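PDB 4HCW: thiaminase-I from Naegleria gruberi, which is a single-chain mixed alpha/beta protein of the thiaminase family (type I), whose fold probably resembles that of periplasmic binding proteins. Local coordinates for residues A[34-39]-A[290-295]; A[16-21]-A[299-304]. All blocks are in the same frame, centred on the assembly; numbering follows the deposited sequence.

Contact 1 of 2, residues A[34-39]-A[290-295]; sequences KDVLPT and TLVLDL
Val36 and Leu37 set their side chains against one flank of helix 290-298, so this is a loop-on-helix hydrophobic contact. The loop follows helix 29-34 and leads into strand 40-41, at the edge of the mixed sheet. Val36 carries most of the touching, and its two methyls go to different turns of the helix. Its CG1, anti to the backbone N (chi1 174°), lies 3.6 Å from Leu291 CD2, and Leu291 CG follows at 4.0 Å from the same methyl. The other branch, CG2, meets Leu295 CD1 at 3.8 Å. Leu291 and Leu295 are one turn apart, as the backbone bond from Leu295 N to Leu291 O (3.0 Å) confirms, and Val36 therefore spans that turn. Both leucines cross Val36 at a slant. The pairing of Val36 with Leu291 lies toward the solvent side, whereas the next residue, Leu37, is buried; only the end of its side chain comes near the helix. Leu37 also packs on Leu13 of strand 8-13 and on Asn285 and Leu286 of helix 275-288. It thereby joins the sheet to two consecutive helices. All four cross-segment pairs are apolar; the innermost brings Leu37 CD2 to 4.1 Å from Val292 CG2, with the two side chains running at about a right angle.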
loop_
_atom_site.group_PDB
_atom_site.type_symbol
_atom_site.label_atom_id
_atom_site.label_comp_id
_atom_site.label_asym_id
_atom_site.label_seq_id
_atom_site.Cartn_x
_atom_site.Cartn_y
_atom_site.Cartn_z
ATOM N N LYS A 34 -14.275 -10.229 -7.149
ATOM C CA LYS A 34 -14.107 -11.297 -8.130
ATOM C C LYS A 34 -15.433 -11.725 -8.754
ATOM O O LYS A 34 -15.489 -12.066 -9.935
ATOM C CB LYS A 34 -13.414 -12.504 -7.492
ATOM C CG LYS A 34 -11.974 -12.703 -7.941
ATOM C CD LYS A 34 -11.255 -13.717 -7.065
ATOM C CE LYS A 34 -11.980 -15.053 -7.040
ATOM N NZ LYS A 34 -11.316 -16.022 -6.123
ATOM N N ASP A 35 -16.500 -11.696 -7.961
ATOM C CA ASP A 35 -17.816 -12.113 -8.436
ATOM C C ASP A 35 -18.478 -11.056 -9.321
ATOM O O ASP A 35 -19.554 -11.285 -9.873
ATOM C CB ASP A 35 -18.728 -12.461 -7.256
ATOM C CG ASP A 35 -18.237 -13.665 -6.472
ATOM O OD1 ASP A 35 -17.561 -14.530 -7.068
ATOM O OD2 ASP A 35 -18.530 -13.748 -5.261
ATOM N N VAL A 36 -17.828 -9.903 -9.453
ATOM C CA VAL A 36 -18.356 -8.804 -10.256
ATOM C C VAL A 36 -17.645 -8.727 -11.608
ATOM O O VAL A 36 -18.235 -8.331 -12.615
ATOM C CB VAL A 36 -18.218 -7.457 -9.508
ATOM C CG1 VAL A 36 -18.636 -6.294 -10.393
ATOM C CG2 VAL A 36 -19.040 -7.477 -8.230
ATOM N N LEU A 37 -16.378 -9.127 -11.625
ATOM C CA LEU A 37 -15.570 -9.077 -12.838
ATOM C C LEU A 37 -16.083 -10.040 -13.908
ATOM O O LEU A 37 -16.494 -11.158 -13.597
ATOM C CB LEU A 37 -14.109 -9.385 -12.511
ATOM C CG LEU A 37 -13.509 -8.549 -11.380
ATOM C CD1 LEU A 37 -12.048 -8.907 -11.157
ATOM C CD2 LEU A 37 -13.669 -7.064 -11.665
ATOM N N PRO A 38 -16.063 -9.602 -15.176
ATOM C CA PRO A 38 -16.522 -10.404 -16.315
ATOM C C PRO A 38 -15.520 -11.488 -16.694
ATOM O O PRO A 38 -14.314 -11.239 -16.706
ATOM C CB PRO A 38 -16.628 -9.374 -17.439
ATOM C CG PRO A 38 -15.614 -8.345 -17.093
ATOM C CD PRO A 38 -15.622 -8.258 -15.592
ATOM N N THR A 39 -16.021 -12.679 -17.006
ATOM C CA THR A 39 -15.163 -13.801 -17.372
ATOM C C THR A 39 -15.127 -14.024 -18.882
ATOM O O THR A 39 -14.629 -15.046 -19.355
ATOM C CB THR A 39 -15.608 -15.100 -16.675
ATOM O OG1 THR A 39 -17.010 -15.304 -16.892
ATOM C CG2 THR A 39 -15.342 -15.020 -15.180
ATOM N N THR A 290 -17.573 1.574 -11.684
ATOM C CA THR A 290 -18.111 2.228 -10.495
ATOM C C THR A 290 -18.531 1.236 -9.415
ATOM O O THR A 290 -18.487 1.554 -8.228
ATOM C CB THR A 290 -19.306 3.136 -10.841
ATOM O OG1 THR A 290 -20.344 2.355 -11.446
ATOM C CG2 THR A 290 -18.878 4.235 -11.800
ATOM N N LEU A 291 -18.936 0.038 -9.824
ATOM C CA LEU A 291 -19.337 -0.985 -8.865
ATOM C C LEU A 291 -18.126 -1.525 -8.112
ATOM O O LEU A 291 -18.197 -1.783 -6.911
ATOM C CB LEU A 291 -20.090 -2.123 -9.558
ATOM C CG LEU A 291 -20.606 -3.234 -8.638
ATOM C CD1 LEU A 291 -21.411 -2.652 -7.486
ATOM C CD2 LEU A 291 -21.442 -4.233 -9.419
ATOM N N VAL A 292 -17.016 -1.692 -8.823
ATOM C CA VAL A 292 -15.775 -2.130 -8.200
ATOM C C VAL A 292 -15.256 -1.043 -7.264
ATOM O O VAL A 292 -14.820 -1.326 -6.148
ATOM C CB VAL A 292 -14.700 -2.464 -9.251
ATOM C CG1 VAL A 292 -13.396 -2.855 -8.575
ATOM C CG2 VAL A 292 -15.183 -3.580 -10.165
ATOM N N LEU A 293 -15.319 0.204 -7.725
ATOM C CA LEU A 293 -14.897 1.343 -6.920
ATOM C C LEU A 293 -15.737 1.467 -5.652
ATOM O O LEU A 293 -15.205 1.719 -4.571
ATOM C CB LEU A 293 -14.975 2.639 -7.730
ATOM C CG LEU A 293 -14.025 2.765 -8.925
ATOM C CD1 LEU A 293 -14.176 4.126 -9.589
ATOM C CD2 LEU A 293 -12.585 2.531 -8.498
ATOM N N ASP A 294 -17.047 1.287 -5.788
ATOM C CA ASP A 294 -17.950 1.372 -4.645
ATOM C C ASP A 294 -17.672 0.265 -3.633
ATOM O O ASP A 294 -17.746 0.484 -2.424
ATOM C CB ASP A 294 -19.413 1.324 -5.098
ATOM C CG ASP A 294 -19.858 2.608 -5.775
ATOM O OD1 ASP A 294 -19.340 3.685 -5.412
ATOM O OD2 ASP A 294 -20.726 2.540 -6.671
ATOM N N LEU A 295 -17.348 -0.922 -4.136
ATOM C CA LEU A 295 -17.007 -2.049 -3.275
ATOM C C LEU A 295 -15.687 -1.802 -2.554
ATOM O O LEU A 295 -15.529 -2.170 -1.390
ATOM C CB LEU A 295 -16.940 -3.346 -4.081
ATOM C CG LEU A 295 -18.282 -3.942 -4.512
ATOM C CD1 LEU A 295 -18.068 -5.069 -5.504
ATOM C CD2 LEU A 295 -19.061 -4.434 -3.303
#

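Contact 2 of 2, residues A[16-21]-A[299-304]; sequences YLPSWN and GLTLPA
A Schellman motif ends helix 290-298, and the turn it makes sets Gly299 and Thr301 against Pro18, with Leu17 and Trp20 touching at the two ends of the contact. Two backbone bonds define it, Thr301 N donating to Leu296 O and Leu300 N to Gly297 O, and Leu300 takes the positive phi (56°) of the C-prime residue. From there the chain runs into the short, weakly bonded strand 302-303, which pairs antiparallel with strand 110-125.

On the other side, the end of segment 16-21 is in strand 19-21 of a two-stranded antiparallel sheet, where Trp20 is backbone-bonded to Val27. Pro18 is the central residue. One edge of its pyrrolidine ring meets the turn: CG stands 3.4 Å from Gly299 O and 3.7 Å from Gly299 CA, and CD lies 3.5 Å from Thr301 OG1. These approaches are carbon-to-oxygen and carbon-to-carbon; at 2.71 Å resolution their exact lengths carry little weight, and they are read as plain packing. Since Gly299 has no side chain, its main-chain atoms are what Pro18 and Trp20 touch.

The indole of Trp20 reaches Gly299 through its six-membered ring, CZ2 lying 4.0 Å from Gly299 CA in an oblique approach. Glu233 and Cys236 add to the surroundings of Pro18, while Leu29 of helix 29-34 touches both Pro18 and Trp20, and these neighbours help to bury the contact. Thr301 splits its branches between neighbours: with OG1 beside the backbone N (chi1 -55°) and turned to Pro18, CG2 is left to meet Leu17. That pair crosses at about a right angle, Leu17 CD2 lying 4.2 Å from Thr301 CG2.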
loop_
_atom_site.group_PDB
_atom_site.type_symbol
_atom_site.label_atom_id
_atom_site.label_comp_id
_atom_site.label_asym_id
_atom_site.label_seq_id
_atom_site.Cartn_x
_atom_site.Cartn_y
_atom_site.Cartn_z
ATOM N N TYR A 16 -4.403 -9.048 -1.114
ATOM C CA TYR A 16 -4.398 -8.478 0.229
ATOM C C TYR A 16 -5.381 -7.322 0.391
ATOM O O TYR A 16 -4.991 -6.181 0.639
ATOM C CB TYR A 16 -2.982 -8.067 0.633
ATOM C CG TYR A 16 -2.019 -9.232 0.665
ATOM C CD1 TYR A 16 -1.910 -10.033 1.793
ATOM C CD2 TYR A 16 -1.230 -9.537 -0.436
ATOM C CE1 TYR A 16 -1.035 -11.102 1.827
ATOM C CE2 TYR A 16 -0.355 -10.606 -0.412
ATOM C CZ TYR A 16 -0.261 -11.384 0.723
ATOM O OH TYR A 16 0.609 -12.447 0.755
ATOM N N LEU A 17 -6.664 -7.642 0.246
ATOM C CA LEU A 17 -7.745 -6.697 0.488
ATOM C C LEU A 17 -8.364 -7.015 1.847
ATOM O O LEU A 17 -8.199 -8.125 2.352
ATOM C CB LEU A 17 -8.790 -6.798 -0.628
ATOM C CG LEU A 17 -8.328 -6.363 -2.019
ATOM C CD1 LEU A 17 -9.488 -6.379 -3.002
ATOM C CD2 LEU A 17 -7.687 -4.985 -1.965
ATOM N N PRO A 18 -9.069 -6.044 2.453
ATOM C CA PRO A 18 -9.634 -6.266 3.789
ATOM C C PRO A 18 -10.660 -7.397 3.834
ATOM O O PRO A 18 -11.131 -7.854 2.793
ATOM C CB PRO A 18 -10.319 -4.931 4.105
ATOM C CG PRO A 18 -10.547 -4.288 2.776
ATOM C CD PRO A 18 -9.357 -4.686 1.961
ATOM N N SER A 19 -10.990 -7.842 5.042
ATOM C CA SER A 19 -12.018 -8.857 5.231
ATOM C C SER A 19 -12.856 -8.534 6.463
ATOM O O SER A 19 -12.458 -7.721 7.296
ATOM C CB SER A 19 -11.394 -10.248 5.369
ATOM O OG SER A 19 -10.682 -10.374 6.588
ATOM N N TRP A 20 -14.018 -9.170 6.568
ATOM C CA TRP A 20 -14.904 -8.957 7.707
ATOM C C TRP A 20 -15.106 -10.247 8.490
ATOM O O TRP A 20 -14.860 -11.337 7.975
ATOM C CB TRP A 20 -16.254 -8.408 7.243
ATOM C CG TRP A 20 -16.171 -7.029 6.667
ATOM C CD1 TRP A 20 -16.314 -5.851 7.339
ATOM C CD2 TRP A 20 -15.926 -6.683 5.297
ATOM N NE1 TRP A 20 -16.172 -4.792 6.474
ATOM C CE2 TRP A 20 -15.934 -5.275 5.218
ATOM C CE3 TRP A 20 -15.701 -7.426 4.135
ATOM C CZ2 TRP A 20 -15.726 -4.597 4.019
ATOM C CZ3 TRP A 20 -15.494 -6.750 2.947
ATOM C CH2 TRP A 20 -15.507 -5.349 2.899
ATOM N N ASN A 21 -15.556 -10.116 9.734
ATOM C CA ASN A 21 -15.776 -11.275 10.589
ATOM C C ASN A 21 -16.662 -10.966 11.793
ATOM O O ASN A 21 -16.595 -9.879 12.367
ATOM C CB ASN A 21 -14.438 -11.848 11.063
ATOM C CG ASN A 21 -14.388 -13.361 10.977
ATOM O OD1 ASN A 21 -15.410 -14.037 11.095
ATOM N ND2 ASN A 21 -13.194 -13.902 10.764
ATOM N N GLY A 299 -14.419 -1.246 1.913
ATOM C CA GLY A 299 -13.274 -1.765 2.638
ATOM C C GLY A 299 -12.218 -0.707 2.887
ATOM O O GLY A 299 -11.109 -1.018 3.323
ATOM N N LEU A 300 -12.573 0.545 2.608
ATOM C CA LEU A 300 -11.664 1.681 2.759
ATOM C C LEU A 300 -10.367 1.503 1.975
ATOM O O LEU A 300 -9.311 1.986 2.384
ATOM C CB LEU A 300 -11.364 1.962 4.234
ATOM C CG LEU A 300 -12.520 2.535 5.053
ATOM C CD1 LEU A 300 -12.067 2.865 6.464
ATOM C CD2 LEU A 300 -13.096 3.767 4.372
ATOM N N THR A 301 -10.456 0.802 0.852
ATOM C CA THR A 301 -9.314 0.635 -0.034
ATOM C C THR A 301 -9.230 1.847 -0.951
ATOM O O THR A 301 -10.248 2.321 -1.456
ATOM C CB THR A 301 -9.432 -0.652 -0.871
ATOM O OG1 THR A 301 -9.612 -1.777 0.000
ATOM C CG2 THR A 301 -8.185 -0.864 -1.715
ATOM N N LEU A 302 -8.021 2.356 -1.159
ATOM C CA LEU A 302 -7.838 3.566 -1.945
ATOM C C LEU A 302 -7.439 3.258 -3.381
ATOM O O LEU A 302 -6.467 2.541 -3.618
ATOM C CB LEU A 302 -6.775 4.461 -1.305
ATOM C CG LEU A 302 -6.843 4.643 0.211
ATOM C CD1 LEU A 302 -5.717 5.546 0.685
ATOM C CD2 LEU A 302 -8.194 5.198 0.629
ATOM N N PRO A 303 -8.200 3.792 -4.347
ATOM C CA PRO A 303 -7.799 3.735 -5.756
ATOM C C PRO A 303 -6.556 4.590 -5.970
ATOM O O PRO A 303 -6.287 5.484 -5.168
ATOM C CB PRO A 303 -8.997 4.351 -6.485
ATOM C CG PRO A 303 -10.144 4.186 -5.545
ATOM C CD PRO A 303 -9.552 4.349 -4.182
ATOM N N ALA A 304 -5.811 4.322 -7.037
ATOM C CA ALA A 304 -4.555 5.023 -7.279
ATOM C C ALA A 304 -4.733 6.273 -8.137
ATOM O O ALA A 304 -3.917 7.192 -8.085
ATOM C CB ALA A 304 -3.542 4.083 -7.911
#

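Overall arrangement
Helix 290-298 supplies the second segment of contact 1 and runs directly into the turn used by contact 2, so the two contacts lie in succession along one piece of chain. Their first segments are likewise joined in sequence, through strand 26-28 and helix 29-34. Both segments of contact 1 fall between those of contact 2. The contact centres are about 13 Å apart, on the same side of the chain's centre: contact 1 is about 20 Å from it and partly buried, contact 2 about 11 Å and buried. They touch where Leu293 CD2 packs on Pro303 CG at 4.2 Å.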